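Local coordinates for protein fanconi-associated nuclease 1 homolog (Pseudomonas aeruginosa, PDB 5Y7Q) that belongs to the FAN1 family of nucleases, carries a VRR-NUC domain and is bound to DNA in this structure, at residues 260-265 with 284-289; 289-292 with 298-301; 302-307 with 313-318; 440-445 with 517-522. One frame throughout, in Å; residues are numbered along the deposited sequence.

Contacts 1, 2 and 3 are neighbours in one helical region, with centres 9 to 13 Å apart, whereas contact 4 lies 21 to 27 Å from them, centre to centre. Helix 273-292 serves contacts 1 and 2, and helix 296-304 serves contacts 2 and 3, so the series passes from helix to helix. Contact 1 is purely apolar and largely buried. Contact 2, only partly buried, packs a cysteine against an alanine and a leucine, with polar groups of the same segments turned elsewhere. Contact 3 is also mostly buried, but R317 reaches the DNA of chain D. In contact 4 a loop meets a short helix, half of the touching residues being buried and half exposed.

Contact 1: 260-265 with 284-289; sequences ELLAGL and FQFAQH
F286 reaches across to L261, L262 and L265 in an apolar helix-helix packing between helix 273-292 and the short helix 258-264 with the residue that follows it. Its CB points at the leucines, and CG stands anti to the carbonyl carbon, beside the backbone N (chi1 -72°), which carries the ring to the other helix. Beyond CG the contacts begin. CD2 comes within 3.6 Å of L262 CD2, a methyl set at the ring edge, near its plane. CE2 is shared, with L262 CD2 at 4.0 Å and L265 CD1 at 4.1 Å. Each leucine lends a single methyl, and no hydrogen bond crosses between the segments. F252 of helix 236-253 also meets the F286 ring edge-to-face, and L302 of helix 296-304 touches both F286 and L262. On the remaining side of the ring, CE1 and CZ share one methyl, L261 CD1, which lies 4.2 Å from CE1 and 4.0 Å from CZ at the tip.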
loop_
_atom_site.group_PDB
_atom_site.type_symbol
_atom_site.label_atom_id
_atom_site.label_comp_id
_atom_site.label_asym_id
_atom_site.label_seq_id
_atom_site.Cartn_x
_atom_site.Cartn_y
_atom_site.Cartn_z
ATOM N N GLU A 260 25.284 7.346 5.193
ATOM C CA GLU A 260 24.688 8.635 5.528
ATOM C C GLU A 260 23.178 8.533 5.712
ATOM O O GLU A 260 22.594 9.315 6.478
ATOM C CB GLU A 260 25.050 9.681 4.463
ATOM C CG GLU A 260 24.764 9.283 3.015
ATOM C CD GLU A 260 25.333 10.277 1.984
ATOM O OE1 GLU A 260 26.558 10.246 1.723
ATOM O OE2 GLU A 260 24.551 11.085 1.428
ATOM N N LEU A 261 22.532 7.572 5.048
ATOM C CA LEU A 261 21.121 7.317 5.317
ATOM C C LEU A 261 20.896 7.023 6.793
ATOM O O LEU A 261 20.051 7.652 7.439
ATOM C CB LEU A 261 20.617 6.158 4.462
ATOM C CG LEU A 261 20.283 6.477 3.011
ATOM C CD1 LEU A 261 19.675 5.259 2.355
ATOM C CD2 LEU A 261 19.343 7.658 2.925
ATOM N N LEU A 262 21.671 6.083 7.346
ATOM C CA LEU A 262 21.519 5.675 8.740
ATOM C C LEU A 262 21.941 6.780 9.687
ATOM O O LEU A 262 21.304 6.973 10.732
ATOM C CB LEU A 262 22.339 4.418 9.032
ATOM C CG LEU A 262 21.915 3.127 8.354
ATOM C CD1 LEU A 262 22.988 2.075 8.593
ATOM C CD2 LEU A 262 20.525 2.695 8.851
ATOM N N ALA A 263 23.038 7.481 9.358
ATOM C CA ALA A 263 23.412 8.666 10.132
ATOM C C ALA A 263 22.237 9.634 10.270
ATOM O O ALA A 263 22.027 10.210 11.346
ATOM C CB ALA A 263 24.612 9.372 9.488
ATOM N N GLY A 264 21.448 9.802 9.197
ATOM C CA GLY A 264 20.363 10.776 9.207
ATOM C C GLY A 264 19.126 10.352 9.971
ATOM O O GLY A 264 18.454 11.196 10.576
ATOM N N LEU A 265 18.803 9.059 9.947
ATOM C CA LEU A 265 17.694 8.531 10.725
ATOM C C LEU A 265 17.905 8.765 12.217
ATOM O O LEU A 265 19.041 8.877 12.693
ATOM C CB LEU A 265 17.539 7.040 10.492
ATOM C CG LEU A 265 16.666 6.666 9.319
ATOM C CD1 LEU A 265 16.109 5.280 9.560
ATOM C CD2 LEU A 265 15.569 7.673 9.204
ATOM N N PHE A 284 13.737 -1.950 8.246
ATOM C CA PHE A 284 13.566 -3.281 7.668
ATOM C C PHE A 284 14.086 -3.324 6.229
ATOM O O PHE A 284 14.971 -4.125 5.899
ATOM C CB PHE A 284 12.084 -3.684 7.749
ATOM C CG PHE A 284 11.812 -5.148 7.499
ATOM C CD1 PHE A 284 12.012 -6.080 8.493
ATOM C CD2 PHE A 284 11.314 -5.576 6.279
ATOM C CE1 PHE A 284 11.756 -7.416 8.261
ATOM C CE2 PHE A 284 11.059 -6.904 6.037
ATOM C CZ PHE A 284 11.277 -7.828 7.023
ATOM N N GLN A 285 13.586 -2.432 5.367
ATOM C CA GLN A 285 14.013 -2.486 3.973
ATOM C C GLN A 285 15.514 -2.252 3.839
ATOM O O GLN A 285 16.176 -2.891 3.005
ATOM C CB GLN A 285 13.233 -1.476 3.148
ATOM C CG GLN A 285 11.785 -1.411 3.548
ATOM C CD GLN A 285 10.850 -1.366 2.367
ATOM O OE1 GLN A 285 9.700 -0.954 2.503
ATOM N NE2 GLN A 285 11.335 -1.793 1.193
ATOM N N PHE A 286 16.071 -1.342 4.651
ATOM C CA PHE A 286 17.523 -1.165 4.651
ATOM C C PHE A 286 18.213 -2.503 4.852
ATOM O O PHE A 286 19.125 -2.876 4.100
ATOM C CB PHE A 286 17.958 -0.194 5.748
ATOM C CG PHE A 286 17.612 1.230 5.475
ATOM C CD1 PHE A 286 17.000 1.598 4.293
ATOM C CD2 PHE A 286 17.915 2.215 6.407
ATOM C CE1 PHE A 286 16.693 2.913 4.051
ATOM C CE2 PHE A 286 17.608 3.533 6.175
ATOM C CZ PHE A 286 16.995 3.884 4.992
ATOM N N ALA A 287 17.759 -3.250 5.861
ATOM C CA ALA A 287 18.329 -4.557 6.148
ATOM C C ALA A 287 18.190 -5.504 4.962
ATOM O O ALA A 287 19.145 -6.204 4.608
ATOM C CB ALA A 287 17.666 -5.144 7.385
ATOM N N GLN A 288 17.005 -5.556 4.343
ATOM C CA GLN A 288 16.845 -6.426 3.179
ATOM C C GLN A 288 17.880 -6.095 2.126
ATOM O O GLN A 288 18.559 -6.986 1.597
ATOM C CB GLN A 288 15.443 -6.304 2.591
ATOM C CG GLN A 288 14.394 -7.071 3.357
ATOM C CD GLN A 288 13.060 -7.148 2.637
ATOM O OE1 GLN A 288 12.694 -6.242 1.892
ATOM N NE2 GLN A 288 12.322 -8.236 2.866
ATOM N N HIS A 289 18.024 -4.806 1.821
ATOM C CA HIS A 289 19.036 -4.380 0.869
ATOM C C HIS A 289 20.410 -4.896 1.283
ATOM O O HIS A 289 21.169 -5.409 0.453
ATOM C CB HIS A 289 19.017 -2.857 0.758
ATOM C CG HIS A 289 20.095 -2.300 -0.117
ATOM N ND1 HIS A 289 20.127 -2.504 -1.481
ATOM C CD2 HIS A 289 21.180 -1.544 0.177
ATOM C CE1 HIS A 289 21.185 -1.896 -1.987
ATOM N NE2 HIS A 289 21.840 -1.305 -1.003
#

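Contact 2: 289-292 with 298-301; sequences HCEK and LAQR. With nucleotides of chain D.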
loop_
_atom_site.group_PDB
_atom_site.type_symbol
_atom_site.label_atom_id
_atom_site.label_comp_id
_atom_site.label_asym_id
_atom_site.label_seq_id
_atom_site.Cartn_x
_atom_site.Cartn_y
_atom_site.Cartn_z
ATOM N N HIS A 289 18.024 -4.806 1.821
ATOM C CA HIS A 289 19.036 -4.380 0.869
ATOM C C HIS A 289 20.410 -4.896 1.283
ATOM O O HIS A 289 21.169 -5.409 0.453
ATOM C CB HIS A 289 19.017 -2.857 0.758
ATOM C CG HIS A 289 20.095 -2.300 -0.117
ATOM N ND1 HIS A 289 20.127 -2.504 -1.481
ATOM C CD2 HIS A 289 21.180 -1.544 0.177
ATOM C CE1 HIS A 289 21.185 -1.896 -1.987
ATOM N NE2 HIS A 289 21.840 -1.305 -1.003
ATOM N N CYS A 290 20.732 -4.804 2.576
ATOM C CA CYS A 290 22.034 -5.272 3.042
ATOM C C CYS A 290 22.216 -6.751 2.763
ATOM O O CYS A 290 23.259 -7.180 2.251
ATOM C CB CYS A 290 22.187 -5.012 4.533
ATOM S SG CYS A 290 22.510 -3.326 4.908
ATOM N N GLU A 291 21.206 -7.549 3.114
ATOM C CA GLU A 291 21.264 -8.985 2.890
ATOM C C GLU A 291 21.485 -9.284 1.416
ATOM O O GLU A 291 22.229 -10.208 1.070
ATOM C CB GLU A 291 19.974 -9.629 3.399
ATOM C CG GLU A 291 20.134 -10.940 4.157
ATOM C CD GLU A 291 18.791 -11.524 4.599
ATOM O OE1 GLU A 291 17.860 -10.744 4.934
ATOM O OE2 GLU A 291 18.668 -12.770 4.592
ATOM N N LYS A 292 20.878 -8.487 0.531
ATOM C CA LYS A 292 21.122 -8.663 -0.897
ATOM C C LYS A 292 22.594 -8.456 -1.229
ATOM O O LYS A 292 23.193 -9.245 -1.969
ATOM C CB LYS A 292 20.239 -7.713 -1.705
ATOM C CG LYS A 292 18.789 -8.177 -1.817
ATOM C CD LYS A 292 18.179 -7.884 -3.191
ATOM C CE LYS A 292 19.125 -8.251 -4.348
ATOM N NZ LYS A 292 19.758 -9.617 -4.258
ATOM N N LEU A 298 25.675 -6.197 9.046
ATOM C CA LEU A 298 24.878 -4.978 9.087
ATOM C C LEU A 298 23.389 -5.284 8.970
ATOM O O LEU A 298 22.574 -4.651 9.654
ATOM C CB LEU A 298 25.332 -4.018 7.994
ATOM C CG LEU A 298 24.568 -2.703 7.865
ATOM C CD1 LEU A 298 24.367 -2.014 9.208
ATOM C CD2 LEU A 298 25.325 -1.801 6.907
ATOM N N ALA A 299 23.017 -6.244 8.109
ATOM C CA ALA A 299 21.616 -6.669 8.014
ATOM C C ALA A 299 21.102 -7.132 9.366
ATOM O O ALA A 299 20.048 -6.687 9.831
ATOM C CB ALA A 299 21.454 -7.790 6.986
ATOM N N GLN A 300 21.856 -8.009 10.019
ATOM C CA GLN A 300 21.515 -8.431 11.366
ATOM C C GLN A 300 21.313 -7.235 12.299
ATOM O O GLN A 300 20.296 -7.148 12.996
ATOM C CB GLN A 300 22.610 -9.349 11.885
ATOM C CG GLN A 300 22.437 -9.648 13.317
ATOM C CD GLN A 300 23.254 -8.768 14.198
ATOM O OE1 GLN A 300 23.016 -8.695 15.410
ATOM N NE2 GLN A 300 24.236 -8.096 13.614
ATOM N N ARG A 301 22.285 -6.313 12.349
ATOM C CA ARG A 301 22.150 -5.123 13.190
ATOM C C ARG A 301 20.827 -4.400 12.924
ATOM O O ARG A 301 20.042 -4.128 13.852
ATOM C CB ARG A 301 23.317 -4.176 12.928
ATOM C CG ARG A 301 24.176 -3.808 14.110
ATOM C CD ARG A 301 24.952 -2.517 13.799
ATOM N NE ARG A 301 26.272 -2.485 14.426
ATOM C CZ ARG A 301 27.400 -2.869 13.828
ATOM N NH1 ARG A 301 28.551 -2.802 14.489
ATOM N NH2 ARG A 301 27.387 -3.314 12.570
ATOM P P DT D 4 19.940 -13.671 -2.896
ATOM O OP1 DT D 4 21.087 -13.503 -3.810
ATOM O OP2 DT D 4 19.803 -12.793 -1.711
ATOM O "O5'" DT D 4 18.617 -13.552 -3.760
ATOM C "C5'" DT D 4 18.040 -12.304 -3.927
ATOM C "C4'" DT D 4 17.116 -12.309 -5.106
ATOM O "O4'" DT D 4 16.187 -13.414 -4.953
ATOM C "C3'" DT D 4 16.240 -11.066 -5.212
ATOM O "O3'" DT D 4 15.778 -10.919 -6.556
ATOM C "C2'" DT D 4 15.101 -11.463 -4.296
ATOM C "C1'" DT D 4 14.895 -12.876 -4.808
ATOM N N1 DT D 4 14.100 -13.743 -3.937
ATOM C C2 DT D 4 13.165 -14.544 -4.530
ATOM O O2 DT D 4 12.978 -14.561 -5.732
ATOM N N3 DT D 4 12.438 -15.323 -3.681
ATOM C C4 DT D 4 12.565 -15.391 -2.302
ATOM O O4 DT D 4 11.862 -16.139 -1.616
ATOM C C5 DT D 4 13.574 -14.513 -1.741
ATOM C C6 DT D 4 14.291 -13.733 -2.569
#
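C290 faces L298 and A299 where two consecutive helices run close together, their CA atoms nearest at C290 and A299, 5.2 Å apart. The conformation of C290 divides its contacts. Its CB meets the methyl of A299, CB to CB 3.8 Å, while SG, placed beside the backbone N and anti to the carbonyl carbon (chi1 -76°), is directed to the branch point of L298, with SG 3.7 Å from CG. L298 differs, with CG anti to the backbone N (chi1 178°), and CD2 joins CG in lining the sulfur. The A299 methyl also sits 3.9 Å from the backbone N of E291. Such small side chains as C290 and A299 let the backbones draw near.

E291 adds little apolar contact beyond its CB. Its carboxylate is held by two partners further along: OE1 bonds to Y303 OH, and OE2 forms a salt bridge with R314 NH2. K292 turns off from the pairing altogether. Its chain bends at chi2, chi3 and chi4 and leaves NZ close to the sugar of DT4 of chain D, a matter of proximity and not of a bond, though a positive charge beside the sugar-phosphate backbone would probably be favourable. The geometry is that of an antiparallel alpha-helical hairpin, formed by helices 273-292 and 296-304 and bordering on the bound DNA.

Contact 3: 302-307 with 313-318; sequences LYRQSS and LRAIRS. With nucleotides of chain D.
In the helical hairpin made by helices 296-304 and 311-321, Y303 lies with one ring face against the side chain of R314. The R314 CB stands 3.4 Å from the Y303 ring centroid and only 7° off the normal, which defines a CH-pi contact over the centre. Further out the two side chains run alongside each other in the same direction, yet the guanidinium plane is nearly perpendicular to the ring.

S318 approaches differently: OG lies at the ring edge, in plane, 3.6 Å from Y303 CE2. Its hydroxyl donates to R314 O one turn back (OG to O 3.0 Å), and that oxygen also accepts from S318 N, the two donors arriving from opposite faces of its plane. Between these two antiparallel helices, A315 packs with CB 3.7 Å from both Y303 CB and R304 CG, and L331 of helix 325-337 also touches it.

R317 CB lies above the R314 guanidinium, offset toward its rim. From there CG, anti to the backbone N (chi1 177°), and a bend at chi2 lead the chain to the DNA, where NE donates to OP1 of DA3 of chain D at 3.0 Å and 161°. NH2 makes weak bonds to that same OP1 and to O3' of DA2 of chain D.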
loop_
_atom_site.group_PDB
_atom_site.type_symbol
_atom_site.label_atom_id
_atom_site.label_comp_id
_atom_site.label_asym_id
_atom_site.label_seq_id
_atom_site.Cartn_x
_atom_site.Cartn_y
_atom_site.Cartn_z
ATOM N N LEU A 302 20.556 -4.097 11.645
ATOM C CA LEU A 302 19.393 -3.278 11.303
ATOM C C LEU A 302 18.085 -4.020 11.578
ATOM O O LEU A 302 17.148 -3.442 12.131
ATOM C CB LEU A 302 19.466 -2.814 9.841
ATOM C CG LEU A 302 20.671 -1.971 9.393
ATOM C CD1 LEU A 302 20.654 -1.709 7.883
ATOM C CD2 LEU A 302 20.737 -0.643 10.113
ATOM N N TYR A 303 17.996 -5.300 11.205
ATOM C CA TYR A 303 16.839 -6.110 11.609
ATOM C C TYR A 303 16.653 -6.120 13.133
ATOM O O TYR A 303 15.526 -6.005 13.631
ATOM C CB TYR A 303 16.986 -7.550 11.113
ATOM C CG TYR A 303 16.732 -7.801 9.642
ATOM C CD1 TYR A 303 15.598 -7.288 8.999
ATOM C CD2 TYR A 303 17.612 -8.592 8.898
ATOM C CE1 TYR A 303 15.357 -7.549 7.645
ATOM C CE2 TYR A 303 17.387 -8.841 7.557
ATOM C CZ TYR A 303 16.264 -8.321 6.937
ATOM O OH TYR A 303 16.060 -8.599 5.608
ATOM N N ARG A 304 17.747 -6.270 13.888
ATOM C CA ARG A 304 17.634 -6.368 15.337
ATOM C C ARG A 304 17.135 -5.083 15.969
ATOM O O ARG A 304 16.467 -5.135 17.004
ATOM C CB ARG A 304 18.962 -6.786 15.957
ATOM C CG ARG A 304 19.064 -8.302 16.072
ATOM C CD ARG A 304 19.508 -8.740 17.428
ATOM N NE ARG A 304 20.864 -9.248 17.339
ATOM C CZ ARG A 304 21.522 -9.771 18.362
ATOM N NH1 ARG A 304 20.926 -9.844 19.554
ATOM N NH2 ARG A 304 22.769 -10.217 18.189
ATOM N N GLN A 305 17.402 -3.924 15.373
ATOM C CA GLN A 305 16.858 -2.705 15.976
ATOM C C GLN A 305 15.473 -2.334 15.437
ATOM O O GLN A 305 14.985 -1.236 15.713
ATOM C CB GLN A 305 17.840 -1.537 15.847
ATOM C CG GLN A 305 17.926 -0.871 14.523
ATOM C CD GLN A 305 19.229 -0.121 14.392
ATOM O OE1 GLN A 305 19.242 1.085 14.109
ATOM N NE2 GLN A 305 20.345 -0.825 14.616
ATOM N N SER A 306 14.836 -3.211 14.671
ATOM C CA SER A 306 13.488 -2.988 14.167
ATOM C C SER A 306 12.480 -3.927 14.833
ATOM O O SER A 306 12.735 -5.132 14.983
ATOM C CB SER A 306 13.457 -3.184 12.651
ATOM O OG SER A 306 12.124 -3.232 12.185
ATOM N N SER A 307 11.331 -3.372 15.232
ATOM C CA SER A 307 10.213 -4.148 15.767
ATOM C C SER A 307 9.204 -4.529 14.687
ATOM O O SER A 307 8.123 -5.041 15.006
ATOM C CB SER A 307 9.514 -3.388 16.907
ATOM O OG SER A 307 8.916 -2.180 16.463
ATOM N N LEU A 313 13.039 -12.783 13.095
ATOM C CA LEU A 313 13.348 -13.948 12.273
ATOM C C LEU A 313 14.427 -13.630 11.249
ATOM O O LEU A 313 15.395 -14.385 11.089
ATOM C CB LEU A 313 12.075 -14.405 11.576
ATOM C CG LEU A 313 11.757 -15.869 11.480
ATOM C CD1 LEU A 313 12.303 -16.554 12.671
ATOM C CD2 LEU A 313 10.238 -15.974 11.434
ATOM N N ARG A 314 14.267 -12.517 10.527
ATOM C CA ARG A 314 15.269 -12.151 9.535
ATOM C C ARG A 314 16.627 -11.880 10.182
ATOM O O ARG A 314 17.666 -12.071 9.546
ATOM C CB ARG A 314 14.807 -10.938 8.723
ATOM C CG ARG A 314 13.433 -11.043 8.038
ATOM C CD ARG A 314 13.261 -12.325 7.226
ATOM N NE ARG A 314 14.451 -12.701 6.461
ATOM C CZ ARG A 314 14.681 -13.928 5.992
ATOM N NH1 ARG A 314 13.800 -14.916 6.210
ATOM N NH2 ARG A 314 15.800 -14.164 5.312
ATOM N N ALA A 315 16.653 -11.453 11.442
ATOM C CA ALA A 315 17.936 -11.255 12.100
ATOM C C ALA A 315 18.592 -12.596 12.440
ATOM O O ALA A 315 19.796 -12.779 12.212
ATOM C CB ALA A 315 17.763 -10.380 13.346
ATOM N N ILE A 316 17.824 -13.548 12.995
ATOM C CA ILE A 316 18.378 -14.890 13.223
ATOM C C ILE A 316 18.943 -15.448 11.923
ATOM O O ILE A 316 20.107 -15.873 11.847
ATOM C CB ILE A 316 17.313 -15.838 13.806
ATOM C CG1 ILE A 316 16.774 -15.295 15.122
ATOM C CG2 ILE A 316 17.895 -17.215 14.006
ATOM C CD1 ILE A 316 15.367 -15.716 15.418
ATOM N N ARG A 317 18.127 -15.434 10.872
ATOM C CA ARG A 317 18.579 -15.984 9.604
ATOM C C ARG A 317 19.802 -15.240 9.075
ATOM O O ARG A 317 20.690 -15.865 8.486
ATOM C CB ARG A 317 17.432 -15.961 8.594
ATOM C CG ARG A 317 17.809 -16.450 7.205
ATOM C CD ARG A 317 18.425 -17.857 7.198
ATOM N NE ARG A 317 18.910 -18.222 5.864
ATOM C CZ ARG A 317 19.700 -19.262 5.605
ATOM N NH1 ARG A 317 20.099 -20.056 6.587
ATOM N NH2 ARG A 317 20.094 -19.510 4.361
ATOM N N SER A 318 19.896 -13.920 9.294
ATOM C CA SER A 318 21.087 -13.202 8.845
ATOM C C SER A 318 22.322 -13.627 9.625
ATOM O O SER A 318 23.386 -13.835 9.034
ATOM C CB SER A 318 20.896 -11.692 8.961
ATOM O OG SER A 318 20.052 -11.208 7.937
ATOM P P DA D 3 17.255 -17.699 2.263
ATOM O OP1 DA D 3 18.179 -17.063 3.221
ATOM O OP2 DA D 3 15.813 -17.414 2.424
ATOM O "O5'" DA D 3 17.682 -17.326 0.760
ATOM C "C5'" DA D 3 19.013 -17.608 0.310
ATOM C "C4'" DA D 3 19.292 -17.053 -1.082
ATOM O "O4'" DA D 3 18.348 -17.579 -2.029
ATOM C "C3'" DA D 3 19.177 -15.556 -1.242
ATOM O "O3'" DA D 3 19.926 -15.187 -2.387
ATOM C "C2'" DA D 3 17.677 -15.389 -1.477
ATOM C "C1'" DA D 3 17.422 -16.568 -2.398
ATOM N N9 DA D 3 16.121 -17.179 -2.285
ATOM C C8 DA D 3 15.499 -17.611 -1.148
ATOM N N7 DA D 3 14.351 -18.198 -1.370
ATOM C C5 DA D 3 14.232 -18.179 -2.752
ATOM C C6 DA D 3 13.239 -18.649 -3.624
ATOM N N6 DA D 3 12.132 -19.261 -3.201
ATOM N N1 DA D 3 13.431 -18.466 -4.955
ATOM C C2 DA D 3 14.547 -17.853 -5.368
ATOM N N3 DA D 3 15.548 -17.369 -4.642
ATOM C C4 DA D 3 15.325 -17.570 -3.328
ATOM P P DA D 2 14.269 -22.617 5.224
ATOM O OP1 DA D 2 14.702 -21.788 6.370
ATOM O OP2 DA D 2 12.831 -22.629 4.890
ATOM O "O5'" DA D 2 15.059 -22.162 3.909
ATOM C "C5'" DA D 2 16.441 -22.508 3.728
ATOM C "C4'" DA D 2 17.061 -21.624 2.675
ATOM O "O4'" DA D 2 16.691 -22.120 1.360
ATOM C "C3'" DA D 2 16.562 -20.179 2.728
ATOM O "O3'" DA D 2 17.578 -19.273 2.373
ATOM C "C2'" DA D 2 15.461 -20.174 1.695
ATOM C "C1'" DA D 2 16.038 -21.087 0.650
ATOM N N9 DA D 2 14.987 -21.633 -0.173
ATOM C C8 DA D 2 13.832 -22.224 0.254
ATOM N N7 DA D 2 13.033 -22.575 -0.718
ATOM C C5 DA D 2 13.700 -22.157 -1.854
ATOM C C6 DA D 2 13.385 -22.238 -3.215
ATOM N N6 DA D 2 12.266 -22.791 -3.673
ATOM N N1 DA D 2 14.269 -21.730 -4.090
ATOM C C2 DA D 2 15.396 -21.177 -3.627
ATOM N N3 DA D 2 15.802 -21.043 -2.372
ATOM C C4 DA D 2 14.899 -21.561 -1.529
#

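Contact 4: 440-445 with 517-522; sequences ADLHSA and EDIPGN
L442 and I519 form the buried side of this contact: their side chains lie nearly perpendicular, and the CD1 methyls meet at 3.7 Å. L442 reaches this point with CG anti to its backbone N (chi1 176°). F447 and P484 touch the leucine, and F485 touches I519, so further side chains surround this end.

The other side is exposed, yet no looser in distance. There H443 and P520 pass one another in opposite senses, the histidine presenting a ring edge: P520 CD lies in the ring plane, 3.4 Å from H443 ND1, the closest approach of the contact. Exposure, not distance, separates the two sides. The I519 CG2 methyl bridges them, 3.8 Å from H443 CE1.

I519 and P520 open the short helix 519-522 of the VRR-NUC domain, and D518 is its N-cap. OD1 of D518 accepts from G521 N at 3.2 Å and 154°, the donor standing well above the carboxylate plane. The facing segment, 440-445, is tied at D441 by a salt bridge to R451.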
loop_
_atom_site.group_PDB
_atom_site.type_symbol
_atom_site.label_atom_id
_atom_site.label_comp_id
_atom_site.label_asym_id
_atom_site.label_seq_id
_atom_site.Cartn_x
_atom_site.Cartn_y
_atom_site.Cartn_z
ATOM N N ALA A 440 -7.760 4.517 10.609
ATOM C CA ALA A 440 -6.316 4.686 10.707
ATOM C C ALA A 440 -5.690 3.657 11.642
ATOM O O ALA A 440 -4.574 3.191 11.385
ATOM C CB ALA A 440 -5.994 6.105 11.164
ATOM N N ASP A 441 -6.403 3.257 12.696
ATOM C CA ASP A 441 -5.874 2.338 13.695
ATOM C C ASP A 441 -6.036 0.866 13.310
ATOM O O ASP A 441 -5.703 -0.004 14.121
ATOM C CB ASP A 441 -6.509 2.598 15.072
ATOM C CG ASP A 441 -8.025 2.474 15.073
ATOM O OD1 ASP A 441 -8.672 3.009 14.153
ATOM O OD2 ASP A 441 -8.575 1.853 16.009
ATOM N N LEU A 442 -6.514 0.572 12.091
ATOM C CA LEU A 442 -6.840 -0.804 11.705
ATOM C C LEU A 442 -5.732 -1.795 12.035
ATOM O O LEU A 442 -6.022 -2.951 12.375
ATOM C CB LEU A 442 -7.144 -0.881 10.205
ATOM C CG LEU A 442 -7.412 -2.268 9.621
ATOM C CD1 LEU A 442 -8.645 -2.900 10.251
ATOM C CD2 LEU A 442 -7.564 -2.208 8.118
ATOM N N HIS A 443 -4.465 -1.383 11.922
ATOM C CA HIS A 443 -3.346 -2.267 12.227
ATOM C C HIS A 443 -2.759 -2.057 13.618
ATOM O O HIS A 443 -1.790 -2.738 13.973
ATOM C CB HIS A 443 -2.276 -2.146 11.143
ATOM C CG HIS A 443 -2.694 -2.762 9.842
ATOM N ND1 HIS A 443 -2.921 -4.117 9.702
ATOM C CD2 HIS A 443 -2.982 -2.208 8.639
ATOM C CE1 HIS A 443 -3.304 -4.372 8.462
ATOM N NE2 HIS A 443 -3.350 -3.232 7.798
ATOM N N SER A 444 -3.339 -1.166 14.425
ATOM C CA SER A 444 -2.910 -0.990 15.809
ATOM C C SER A 444 -3.233 -2.234 16.650
ATOM O O SER A 444 -4.068 -3.074 16.291
ATOM C CB SER A 444 -3.570 0.250 16.418
ATOM O OG SER A 444 -2.841 0.732 17.540
ATOM N N ALA A 445 -2.541 -2.348 17.787
ATOM C CA ALA A 445 -2.657 -3.546 18.611
ATOM C C ALA A 445 -4.010 -3.619 19.321
ATOM O O ALA A 445 -4.603 -4.699 19.434
ATOM C CB ALA A 445 -1.510 -3.585 19.619
ATOM N N GLU A 517 -7.487 -11.559 15.412
ATOM C CA GLU A 517 -6.342 -11.726 16.308
ATOM C C GLU A 517 -5.094 -11.060 15.737
ATOM O O GLU A 517 -4.456 -10.240 16.408
ATOM C CB GLU A 517 -6.101 -13.215 16.592
ATOM C CG GLU A 517 -6.986 -13.800 17.701
ATOM C CD GLU A 517 -6.436 -13.555 19.115
ATOM O OE1 GLU A 517 -5.748 -14.453 19.659
ATOM O OE2 GLU A 517 -6.686 -12.462 19.683
ATOM N N ASP A 518 -4.717 -11.406 14.507
ATOM C CA ASP A 518 -3.685 -10.681 13.768
ATOM C C ASP A 518 -4.246 -10.406 12.381
ATOM O O ASP A 518 -4.159 -11.259 11.500
ATOM C CB ASP A 518 -2.398 -11.510 13.697
ATOM C CG ASP A 518 -1.264 -10.811 12.939
ATOM O OD1 ASP A 518 -1.495 -9.734 12.347
ATOM O OD2 ASP A 518 -0.131 -11.359 12.934
ATOM N N ILE A 519 -4.691 -9.183 12.134
ATOM C CA ILE A 519 -5.264 -8.845 10.832
ATOM C C ILE A 519 -4.221 -8.945 9.720
ATOM O O ILE A 519 -4.458 -9.666 8.742
ATOM C CB ILE A 519 -5.930 -7.458 10.869
ATOM C CG1 ILE A 519 -7.291 -7.560 11.554
ATOM C CG2 ILE A 519 -6.043 -6.877 9.471
ATOM C CD1 ILE A 519 -8.087 -6.294 11.530
ATOM N N PRO A 520 -3.073 -8.262 9.789
ATOM C CA PRO A 520 -2.204 -8.218 8.602
ATOM C C PRO A 520 -1.534 -9.534 8.262
ATOM O O PRO A 520 -1.149 -9.716 7.102
ATOM C CB PRO A 520 -1.166 -7.145 8.955
ATOM C CG PRO A 520 -1.204 -7.034 10.415
ATOM C CD PRO A 520 -2.603 -7.322 10.825
ATOM N N GLY A 521 -1.365 -10.446 9.215
ATOM C CA GLY A 521 -0.683 -11.696 8.920
ATOM C C GLY A 521 -1.630 -12.797 8.506
ATOM O O GLY A 521 -1.226 -13.799 7.903
ATOM N N ASN A 522 -2.893 -12.653 8.896
ATOM C CA ASN A 522 -3.918 -13.650 8.634
ATOM C C ASN A 522 -4.920 -13.300 7.539
ATOM O O ASN A 522 -5.812 -14.103 7.270
ATOM C CB ASN A 522 -4.642 -13.960 9.936
ATOM C CG ASN A 522 -3.707 -14.589 10.949
ATOM O OD1 ASN A 522 -2.814 -15.347 10.568
ATOM N ND2 ASN A 522 -3.875 -14.257 12.229
#